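Local coordinates for protein neuraminidase (Influenza A virus, PDB 4GDI) that forms a neuraminidase-like viral surface tetramer with a diverged putative active site, and may not cleave sialic acid as true neuraminidases do, at residues L40-Y45 and W75-Y80; K281-S286 and S309-S314. All blocks are in the same frame, centred on the assembly; numbering follows the deposited sequence.

Contact 1 of 2, residues L40-Y45 and W75-Y80; sequences LSRRAY and WEESLY
Arg42 and Arg43 sit at the corner where strand 39-42 gives way to strand 44-48, and they reach across to Glu77, on the loop just ahead of strand 78-83. All three strands pair antiparallel with strand 53-64 in one propeller sheet. At Arg43 the backbone enters the left-handed region (phi 58°), which splits the run of strand; Arg43 points its CB toward Glu77, while Arg42 gets there only through the far end of its chain.

Both arginines end on OE1 of Glu77. Arg43 comes closer, its NH2 2.7 Å from Glu77 OE1, with that oxygen near the guanidinium plane at its edge; the two flat groups stand almost perpendicular (88°), and the hydrogen bond within this salt bridge is bent and weak. Arg42 crosses the glutamate at about a right angle, Glu77 OE1 sitting obliquely to its guanidinium, with NH2 3.4 Å from Glu77 OE1, again a weak bond. A water lies 2.8 Å from Arg42 NH2 and 2.9 Å from Glu77 OE1, a second link between these two. The stronger partner of Arg42 NH2 is Glu74, while Arg43 NE is held by Arg100 O. Farther along, Tyr45 OH, bonded to Ser102 OG, approaches Leu79 CD1 at 4.5 Å.

In this salt-bridge network one carboxylate oxygen gathers two guanidinium groups and a water: the hold comes from two bent, weak arginine bonds and a water, not from one straight bidentate pair.

Contact 2 of 2, residues K281-S286 and S309-S314; sequences KTKAES and SYELFS
Lys283 reaches from the loop between strands 277-281 and 289-296 to Glu311 on strand 309-311. Within an antiparallel blade of the neuraminidase beta-propeller, the contact thus joins the loop after strand 277-281 to strand 309-311, the strand at the other border of the sheet within this chain. At Leu312 and Phe313, which both face Phe291, the chain forms a classic beta bulge. The backbones come nearest at Lys283 and Ser314, whose CA atoms are 6.2 Å apart.

Starting at the root, Lys283 CB lies 4.0 Å from the carbonyl O of Ser314. With CG anti to the backbone nitrogen (chi1 172°) the chain heads for strand 309-311, and a bend at chi2 swings it across the glutamate at a slant. CD comes within 3.6 Å of Glu311 OE1, and CE rests on the same oxygen at 3.4 Å. A further bend, at chi4 (-59°), turns NZ onto the carboxylate, where it forms a salt bridge. NZ is 3.2 Å from Glu311 OE1 in a weak hydrogen bond; a similar approach to OE2 is less sure, because that oxygen is modelled too close to a neighbour. Aliphatic carbons and ammonium thus both lie against one carboxylate, borne on an extended glutamate chain that packs on Val292 of the neighbouring strand. Lys283 is exposed, which makes this a surface bridge.

Beside Lys283 the loop is braced from within: Thr282 OG1 donates to Ala284 O at 2.8 Å, approaching from above the carbonyl plane, 43° out of it.

How the contacts relate
Contact 1 and contact 2 belong to different sheets of the propeller and follow one another along the chain, the first closing well before the second opens. Their centres are 27 Å apart and their nearest atoms about 15 Å, so they do not touch. Both rest on ion pairs, but contact 1 is largely buried and contact 2 lies at the surface. Both lie away from the annotated sites, including the calcium ion bound in this chain. A nitrate probably taken up from the crystallisation liquor, about 5 Å from the Arg43 side chain, may mark a spot that suits anions. Tyr80 packs on Phe28 of the second subunit; no other subunit touches contact 2.

Contact 1 of 2, residues L40-Y45 and W75-Y80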
ATOM      1  N   LEU A  40     -10.639 -12.592 -10.340  1.00 26.56           N
ATOM      2  CA  LEU A  40     -10.417 -13.556 -11.408  1.00 25.69           C
ATOM      3  C   LEU A  40     -10.294 -12.853 -12.749  1.00 24.43           C
ATOM      4  O   LEU A  40     -11.117 -11.995 -13.092  1.00 31.41           O
ATOM      5  CB  LEU A  40     -11.574 -14.553 -11.453  1.00 26.30           C
ATOM      6  CG  LEU A  40     -11.733 -15.362 -10.156  1.00 33.38           C
ATOM      7  CD1 LEU A  40     -12.894 -16.304 -10.281  1.00 42.66           C
ATOM      8  CD2 LEU A  40     -10.453 -16.118  -9.846  1.00 37.63           C
ATOM      9  N   SER A  41      -9.289 -13.250 -13.520  1.00 25.85           N
ATOM     10  CA  SER A  41      -8.916 -12.495 -14.710  1.00 30.03           C
ATOM     11  C   SER A  41      -8.975 -13.286 -16.005  1.00 23.62           C
ATOM     12  O   SER A  41      -8.754 -14.495 -16.039  1.00 24.58           O
ATOM     13  CB  SER A  41      -7.508 -11.928 -14.527  1.00 26.15           C
ATOM     14  OG  SER A  41      -6.572 -12.942 -14.198  1.00 37.20           O
ATOM     15  N   ARG A  42      -9.251 -12.574 -17.084  1.00 22.98           N
ATOM     16  CA  ARG A  42      -9.155 -13.148 -18.404  1.00 27.58           C
ATOM     17  C   ARG A  42      -8.652 -12.079 -19.345  1.00 26.61           C
ATOM     18  O   ARG A  42      -8.692 -10.899 -19.018  1.00 24.21           O
ATOM     19  CB  ARG A  42     -10.504 -13.715 -18.867  1.00 29.56           C
ATOM     20  CG  ARG A  42     -11.664 -12.729 -18.930  1.00 37.30           C
ATOM     21  CD  ARG A  42     -12.946 -13.476 -19.340  1.00 41.52           C
ATOM     22  NE  ARG A  42     -14.152 -12.667 -19.193  1.00 66.17           N
ATOM     23  CZ  ARG A  42     -15.379 -13.165 -19.045  1.00 75.39           C
ATOM     24  NH1 ARG A  42     -15.578 -14.480 -19.017  1.00 73.71           N
ATOM     25  NH2 ARG A  42     -16.413 -12.345 -18.915  1.00 74.19           N
ATOM     26  N   ARG A  43      -8.154 -12.516 -20.499  1.00 19.64           N
ATOM     27  CA  ARG A  43      -7.641 -11.640 -21.529  1.00 19.22           C
ATOM     28  C   ARG A  43      -6.508 -10.789 -20.956  1.00 21.48           C
ATOM     29  O   ARG A  43      -6.328  -9.631 -21.320  1.00 23.27           O
ATOM     30  CB  ARG A  43      -8.769 -10.802 -22.141  1.00 27.32           C
ATOM     31  CG  ARG A  43      -9.888 -11.703 -22.687  1.00 32.53           C
ATOM     32  CD  ARG A  43     -10.734 -11.082 -23.788  1.00 43.19           C
ATOM     33  NE  ARG A  43     -11.852 -10.307 -23.258  1.00 71.02           N
ATOM     34  CZ  ARG A  43     -12.978 -10.827 -22.768  1.00 66.31           C
ATOM     35  NH1 ARG A  43     -13.153 -12.145 -22.719  1.00 58.13           N
ATOM     36  NH2 ARG A  43     -13.934 -10.020 -22.317  1.00 42.03           N
ATOM     37  N   ALA A  44      -5.715 -11.412 -20.093  1.00 19.39           N
ATOM     38  CA  ALA A  44      -4.629 -10.718 -19.426  1.00 15.78           C
ATOM     39  C   ALA A  44      -3.393 -10.617 -20.314  1.00 18.20           C
ATOM     40  O   ALA A  44      -3.205 -11.395 -21.259  1.00 22.51           O
ATOM     41  CB  ALA A  44      -4.275 -11.396 -18.102  1.00 18.04           C
ATOM     42  N   TYR A  45      -2.564  -9.625 -20.006  1.00 18.80           N
ATOM     43  CA  TYR A  45      -1.287  -9.438 -20.683  1.00 18.65           C
ATOM     44  C   TYR A  45      -0.411  -8.550 -19.808  1.00 24.54           C
ATOM     45  O   TYR A  45      -0.869  -8.016 -18.801  1.00 23.60           O
ATOM     46  CB  TYR A  45      -1.478  -8.821 -22.079  1.00 19.31           C
ATOM     47  CG  TYR A  45      -2.202  -7.479 -22.077  1.00 20.04           C
ATOM     48  CD1 TYR A  45      -3.583  -7.422 -22.078  1.00 17.33           C
ATOM     49  CD2 TYR A  45      -1.492  -6.284 -22.066  1.00 18.32           C
ATOM     50  CE1 TYR A  45      -4.258  -6.214 -22.075  1.00 21.11           C
ATOM     51  CE2 TYR A  45      -2.154  -5.056 -22.070  1.00 29.90           C
ATOM     52  CZ  TYR A  45      -3.538  -5.033 -22.076  1.00 26.25           C
ATOM     53  OH  TYR A  45      -4.207  -3.847 -22.066  1.00 19.10           O
ATOM     54  N   TRP A  75     -20.498  -9.815 -16.325  1.00 30.25           N
ATOM     55  CA  TRP A  75     -21.071  -9.215 -17.528  1.00 33.20           C
ATOM     56  C   TRP A  75     -20.939  -7.698 -17.562  1.00 32.82           C
ATOM     57  O   TRP A  75     -21.159  -7.079 -18.603  1.00 35.52           O
ATOM     58  CB  TRP A  75     -22.522  -9.657 -17.731  1.00 37.90           C
ATOM     59  CG  TRP A  75     -23.462  -9.189 -16.691  1.00 33.19           C
ATOM     60  CD1 TRP A  75     -24.093  -7.981 -16.641  1.00 49.64           C
ATOM     61  CD2 TRP A  75     -23.909  -9.925 -15.548  1.00 40.80           C
ATOM     62  NE1 TRP A  75     -24.903  -7.913 -15.531  1.00 50.35           N
ATOM     63  CE2 TRP A  75     -24.809  -9.096 -14.844  1.00 38.59           C
ATOM     64  CE3 TRP A  75     -23.635 -11.204 -15.048  1.00 45.15           C
ATOM     65  CZ2 TRP A  75     -25.431  -9.502 -13.668  1.00 40.21           C
ATOM     66  CZ3 TRP A  75     -24.257 -11.606 -13.879  1.00 44.39           C
ATOM     67  CH2 TRP A  75     -25.146 -10.758 -13.204  1.00 48.33           C
ATOM     68  N   GLU A  76     -20.555  -7.107 -16.435  1.00 32.04           N
ATOM     69  CA  GLU A  76     -20.114  -5.713 -16.421  1.00 36.68           C
ATOM     70  C   GLU A  76     -18.590  -5.686 -16.446  1.00 36.12           C
ATOM     71  O   GLU A  76     -17.932  -5.693 -15.399  1.00 28.02           O
ATOM     72  CB  GLU A  76     -20.631  -4.991 -15.185  1.00 33.46           C
ATOM     73  CG  GLU A  76     -22.137  -4.889 -15.142  1.00 47.50           C
ATOM     74  CD  GLU A  76     -22.610  -3.888 -14.112  1.00 58.03           C
ATOM     75  OE1 GLU A  76     -21.975  -2.818 -13.987  1.00 58.37           O
ATOM     76  OE2 GLU A  76     -23.614  -4.173 -13.428  1.00 61.23           O
ATOM     77  N   GLU A  77     -18.040  -5.660 -17.653  1.00 28.00           N
ATOM     78  CA  GLU A  77     -16.629  -5.934 -17.854  1.00 32.48           C
ATOM     79  C   GLU A  77     -15.782  -4.689 -17.713  1.00 17.68           C
ATOM     80  O   GLU A  77     -16.015  -3.683 -18.395  1.00 24.39           O
ATOM     81  CB  GLU A  77     -16.408  -6.561 -19.232  1.00 37.46           C
ATOM     82  CG  GLU A  77     -17.237  -7.806 -19.443  1.00 45.21           C
ATOM     83  CD  GLU A  77     -16.834  -8.584 -20.680  1.00 49.21           C
ATOM     84  OE1 GLU A  77     -15.913  -9.419 -20.576  1.00 56.51           O
ATOM     85  OE2 GLU A  77     -17.452  -8.372 -21.745  1.00 55.86           O
ATOM     86  N   SER A  78     -14.774  -4.788 -16.854  1.00 22.25           N
ATOM     87  CA  SER A  78     -13.820  -3.697 -16.661  1.00 20.16           C
ATOM     88  C   SER A  78     -12.377  -4.187 -16.688  1.00 28.61           C
ATOM     89  O   SER A  78     -12.056  -5.300 -16.247  1.00 16.21           O
ATOM     90  CB  SER A  78     -14.103  -2.973 -15.340  1.00 23.97           C
ATOM     91  OG  SER A  78     -15.327  -2.250 -15.404  1.00 31.53           O
ATOM     92  N   LEU A  79     -11.519  -3.329 -17.227  1.00 23.32           N
ATOM     93  CA  LEU A  79     -10.086  -3.534 -17.258  1.00 23.13           C
ATOM     94  C   LEU A  79      -9.448  -3.100 -15.931  1.00 24.79           C
ATOM     95  O   LEU A  79      -9.732  -2.007 -15.425  1.00 24.11           O
ATOM     96  CB  LEU A  79      -9.508  -2.682 -18.394  1.00 22.95           C
ATOM     97  CG  LEU A  79      -7.992  -2.585 -18.473  1.00 27.45           C
ATOM     98  CD1 LEU A  79      -7.388  -3.922 -18.935  1.00 22.90           C
ATOM     99  CD2 LEU A  79      -7.607  -1.430 -19.403  1.00 23.10           C
ATOM    100  N   TYR A  80      -8.560  -3.939 -15.408  1.00 21.69           N
ATOM    101  CA  TYR A  80      -7.838  -3.690 -14.163  1.00 27.57           C
ATOM    102  C   TYR A  80      -6.356  -3.851 -14.433  1.00 28.53           C
ATOM    103  O   TYR A  80      -5.964  -4.450 -15.433  1.00 26.97           O
ATOM    104  CB  TYR A  80      -8.193  -4.732 -13.081  1.00 22.49           C
ATOM    105  CG  TYR A  80      -9.558  -4.616 -12.453  1.00 19.98           C
ATOM    106  CD1 TYR A  80     -10.710  -4.850 -13.194  1.00 26.64           C
ATOM    107  CD2 TYR A  80      -9.695  -4.313 -11.099  1.00 30.45           C
ATOM    108  CE1 TYR A  80     -11.964  -4.759 -12.606  1.00 31.57           C
ATOM    109  CE2 TYR A  80     -10.944  -4.220 -10.502  1.00 26.91           C
ATOM    110  CZ  TYR A  80     -12.074  -4.437 -11.261  1.00 30.92           C
ATOM    111  OH  TYR A  80     -13.313  -4.358 -10.669  1.00 33.87           O
TER
HETATM  112  O   HOH W   1     -15.848  -9.917 -17.735  1.00 45.24           O

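Contact 2 of 2, residues K281-S286 and S309-S314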
ATOM      1  N   LYS A 281       4.674 -23.136 -29.215  1.00 23.49           N
ATOM      2  CA  LYS A 281       3.457 -23.923 -29.377  1.00 23.21           C
ATOM      3  C   LYS A 281       3.256 -24.947 -28.252  1.00 23.49           C
ATOM      4  O   LYS A 281       4.179 -25.263 -27.482  1.00 27.12           O
ATOM      5  CB  LYS A 281       3.488 -24.638 -30.727  1.00 23.96           C
ATOM      6  CG  LYS A 281       4.641 -25.647 -30.859  1.00 28.01           C
ATOM      7  CD  LYS A 281       4.643 -26.349 -32.226  1.00 28.68           C
ATOM      8  CE  LYS A 281       5.609 -27.546 -32.241  1.00 39.15           C
ATOM      9  NZ  LYS A 281       5.501 -28.350 -33.501  1.00 39.59           N
ATOM     10  N   THR A 282       2.031 -25.445 -28.149  1.00 33.83           N
ATOM     11  CA  THR A 282       1.738 -26.560 -27.253  1.00 26.24           C
ATOM     12  C   THR A 282       2.644 -27.747 -27.618  1.00 31.42           C
ATOM     13  O   THR A 282       2.986 -27.952 -28.779  1.00 29.52           O
ATOM     14  CB  THR A 282       0.271 -26.979 -27.363  1.00 26.77           C
ATOM     15  OG1 THR A 282      -0.024 -27.322 -28.720  1.00 26.61           O
ATOM     16  CG2 THR A 282      -0.673 -25.826 -26.913  1.00 27.94           C
ATOM     17  N   LYS A 283       3.052 -28.510 -26.616  1.00 30.29           N
ATOM     18  CA  LYS A 283       3.801 -29.740 -26.851  1.00 31.91           C
ATOM     19  C   LYS A 283       3.032 -30.600 -27.858  1.00 32.55           C
ATOM     20  O   LYS A 283       3.547 -30.943 -28.918  1.00 39.83           O
ATOM     21  CB  LYS A 283       4.002 -30.475 -25.521  1.00 39.20           C
ATOM     22  CG  LYS A 283       4.594 -31.877 -25.608  1.00 47.62           C
ATOM     23  CD  LYS A 283       5.970 -31.888 -26.240  1.00 53.52           C
ATOM     24  CE  LYS A 283       6.561 -33.300 -26.255  1.00 61.03           C
ATOM     25  NZ  LYS A 283       6.692 -33.898 -24.886  1.00 59.47           N
ATOM     26  N   ALA A 284       1.781 -30.896 -27.536  1.00 48.88           N
ATOM     27  CA  ALA A 284       0.965 -31.793 -28.343  1.00 61.84           C
ATOM     28  C   ALA A 284      -0.003 -31.041 -29.255  1.00 47.72           C
ATOM     29  O   ALA A 284      -0.574 -30.021 -28.866  1.00 32.36           O
ATOM     30  CB  ALA A 284       0.184 -32.726 -27.423  1.00 76.05           C
ATOM     31  N   GLU A 285      -0.218 -31.561 -30.457  1.00 34.67           N
ATOM     32  CA  GLU A 285      -1.243 -31.005 -31.339  1.00 43.14           C
ATOM     33  C   GLU A 285      -2.627 -31.495 -30.924  1.00 40.34           C
ATOM     34  O   GLU A 285      -3.641 -31.035 -31.440  1.00 42.41           O
ATOM     35  CB  GLU A 285      -0.986 -31.430 -32.778  1.00 56.32           C
ATOM     36  CG  GLU A 285      -1.257 -32.901 -33.013  1.00 59.42           C
ATOM     37  CD  GLU A 285      -0.687 -33.389 -34.315  1.00 59.59           C
ATOM     38  OE1 GLU A 285       0.555 -33.360 -34.462  1.00 71.83           O
ATOM     39  OE2 GLU A 285      -1.479 -33.795 -35.191  1.00 50.96           O
ATOM     40  N   SER A 286      -2.652 -32.445 -29.998  1.00 40.74           N
ATOM     41  CA  SER A 286      -3.878 -33.133 -29.626  1.00 53.51           C
ATOM     42  C   SER A 286      -4.543 -32.495 -28.406  1.00 50.94           C
ATOM     43  O   SER A 286      -5.750 -32.597 -28.222  1.00 50.75           O
ATOM     44  CB  SER A 286      -3.567 -34.604 -29.345  1.00 54.74           C
ATOM     45  OG  SER A 286      -2.379 -34.730 -28.570  1.00 48.57           O
ATOM     46  N   SER A 309      16.006 -26.253 -28.922  1.00 38.47           N
ATOM     47  CA  SER A 309      14.624 -26.578 -28.636  1.00 41.02           C
ATOM     48  C   SER A 309      14.433 -26.741 -27.131  1.00 43.62           C
ATOM     49  O   SER A 309      15.219 -27.404 -26.457  1.00 43.64           O
ATOM     50  CB  SER A 309      14.215 -27.844 -29.374  1.00 41.49           C
ATOM     51  OG  SER A 309      12.872 -28.169 -29.085  1.00 39.44           O
ATOM     52  N   TYR A 310      13.389 -26.119 -26.604  1.00 30.39           N
ATOM     53  CA  TYR A 310      13.168 -26.096 -25.168  1.00 28.27           C
ATOM     54  C   TYR A 310      11.722 -26.416 -24.839  1.00 29.30           C
ATOM     55  O   TYR A 310      10.812 -25.680 -25.209  1.00 34.25           O
ATOM     56  CB  TYR A 310      13.468 -24.720 -24.598  1.00 29.47           C
ATOM     57  CG  TYR A 310      14.908 -24.312 -24.566  1.00 30.84           C
ATOM     58  CD1 TYR A 310      15.799 -24.904 -23.685  1.00 36.64           C
ATOM     59  CD2 TYR A 310      15.373 -23.288 -25.390  1.00 33.57           C
ATOM     60  CE1 TYR A 310      17.122 -24.504 -23.639  1.00 38.49           C
ATOM     61  CE2 TYR A 310      16.692 -22.883 -25.351  1.00 28.75           C
ATOM     62  CZ  TYR A 310      17.562 -23.493 -24.475  1.00 37.54           C
ATOM     63  OH  TYR A 310      18.875 -23.087 -24.441  1.00 36.43           O
ATOM     64  N   GLU A 311      11.519 -27.502 -24.112  1.00 31.35           N
ATOM     65  CA  GLU A 311      10.198 -27.883 -23.693  1.00 35.45           C
ATOM     66  C   GLU A 311      10.015 -27.261 -22.328  1.00 34.45           C
ATOM     67  O   GLU A 311      10.374 -27.856 -21.316  1.00 35.01           O
ATOM     68  CB  GLU A 311      10.096 -29.407 -23.643  1.00 38.16           C
ATOM     69  CG  GLU A 311       8.712 -29.932 -23.337  1.00 37.84           C
ATOM     70  CD  GLU A 311       8.607 -31.432 -23.573  1.00 51.84           C
ATOM     71  OE1 GLU A 311       9.183 -31.922 -24.570  1.00 44.72           O
ATOM     72  OE2 GLU A 311       7.957 -32.123 -22.760  1.00 55.69           O
ATOM     73  N   LEU A 312       9.491 -26.039 -22.305  1.00 28.32           N
ATOM     74  CA  LEU A 312       9.362 -25.289 -21.057  1.00 29.31           C
ATOM     75  C   LEU A 312       8.337 -25.931 -20.123  1.00 25.54           C
ATOM     76  O   LEU A 312       8.528 -25.971 -18.902  1.00 32.50           O
ATOM     77  CB  LEU A 312       8.969 -23.844 -21.347  1.00 35.14           C
ATOM     78  CG  LEU A 312      10.013 -23.017 -22.103  1.00 35.13           C
ATOM     79  CD1 LEU A 312       9.495 -21.572 -22.296  1.00 28.07           C
ATOM     80  CD2 LEU A 312      11.354 -23.035 -21.371  1.00 25.99           C
ATOM     81  N   PHE A 313       7.249 -26.421 -20.707  1.00 26.94           N
ATOM     82  CA  PHE A 313       6.265 -27.211 -19.971  1.00 28.94           C
ATOM     83  C   PHE A 313       5.953 -28.460 -20.796  1.00 34.48           C
ATOM     84  O   PHE A 313       5.983 -28.407 -22.026  1.00 35.57           O
ATOM     85  CB  PHE A 313       4.980 -26.407 -19.757  1.00 26.73           C
ATOM     86  CG  PHE A 313       5.144 -25.216 -18.852  1.00 32.15           C
ATOM     87  CD1 PHE A 313       5.095 -25.359 -17.472  1.00 30.96           C
ATOM     88  CD2 PHE A 313       5.336 -23.948 -19.382  1.00 36.93           C
ATOM     89  CE1 PHE A 313       5.245 -24.253 -16.637  1.00 33.99           C
ATOM     90  CE2 PHE A 313       5.486 -22.844 -18.554  1.00 32.01           C
ATOM     91  CZ  PHE A 313       5.439 -22.995 -17.183  1.00 34.19           C
ATOM     92  N   SER A 314       5.642 -29.576 -20.141  1.00 36.58           N
ATOM     93  CA  SER A 314       5.259 -30.789 -20.874  1.00 37.80           C
ATOM     94  C   SER A 314       3.786 -31.085 -20.728  1.00 33.37           C
ATOM     95  O   SER A 314       3.090 -31.292 -21.717  1.00 43.30           O
ATOM     96  CB  SER A 314       6.047 -32.009 -20.406  1.00 40.77           C
ATOM     97  OG  SER A 314       7.434 -31.831 -20.611  1.00 49.80           O
TER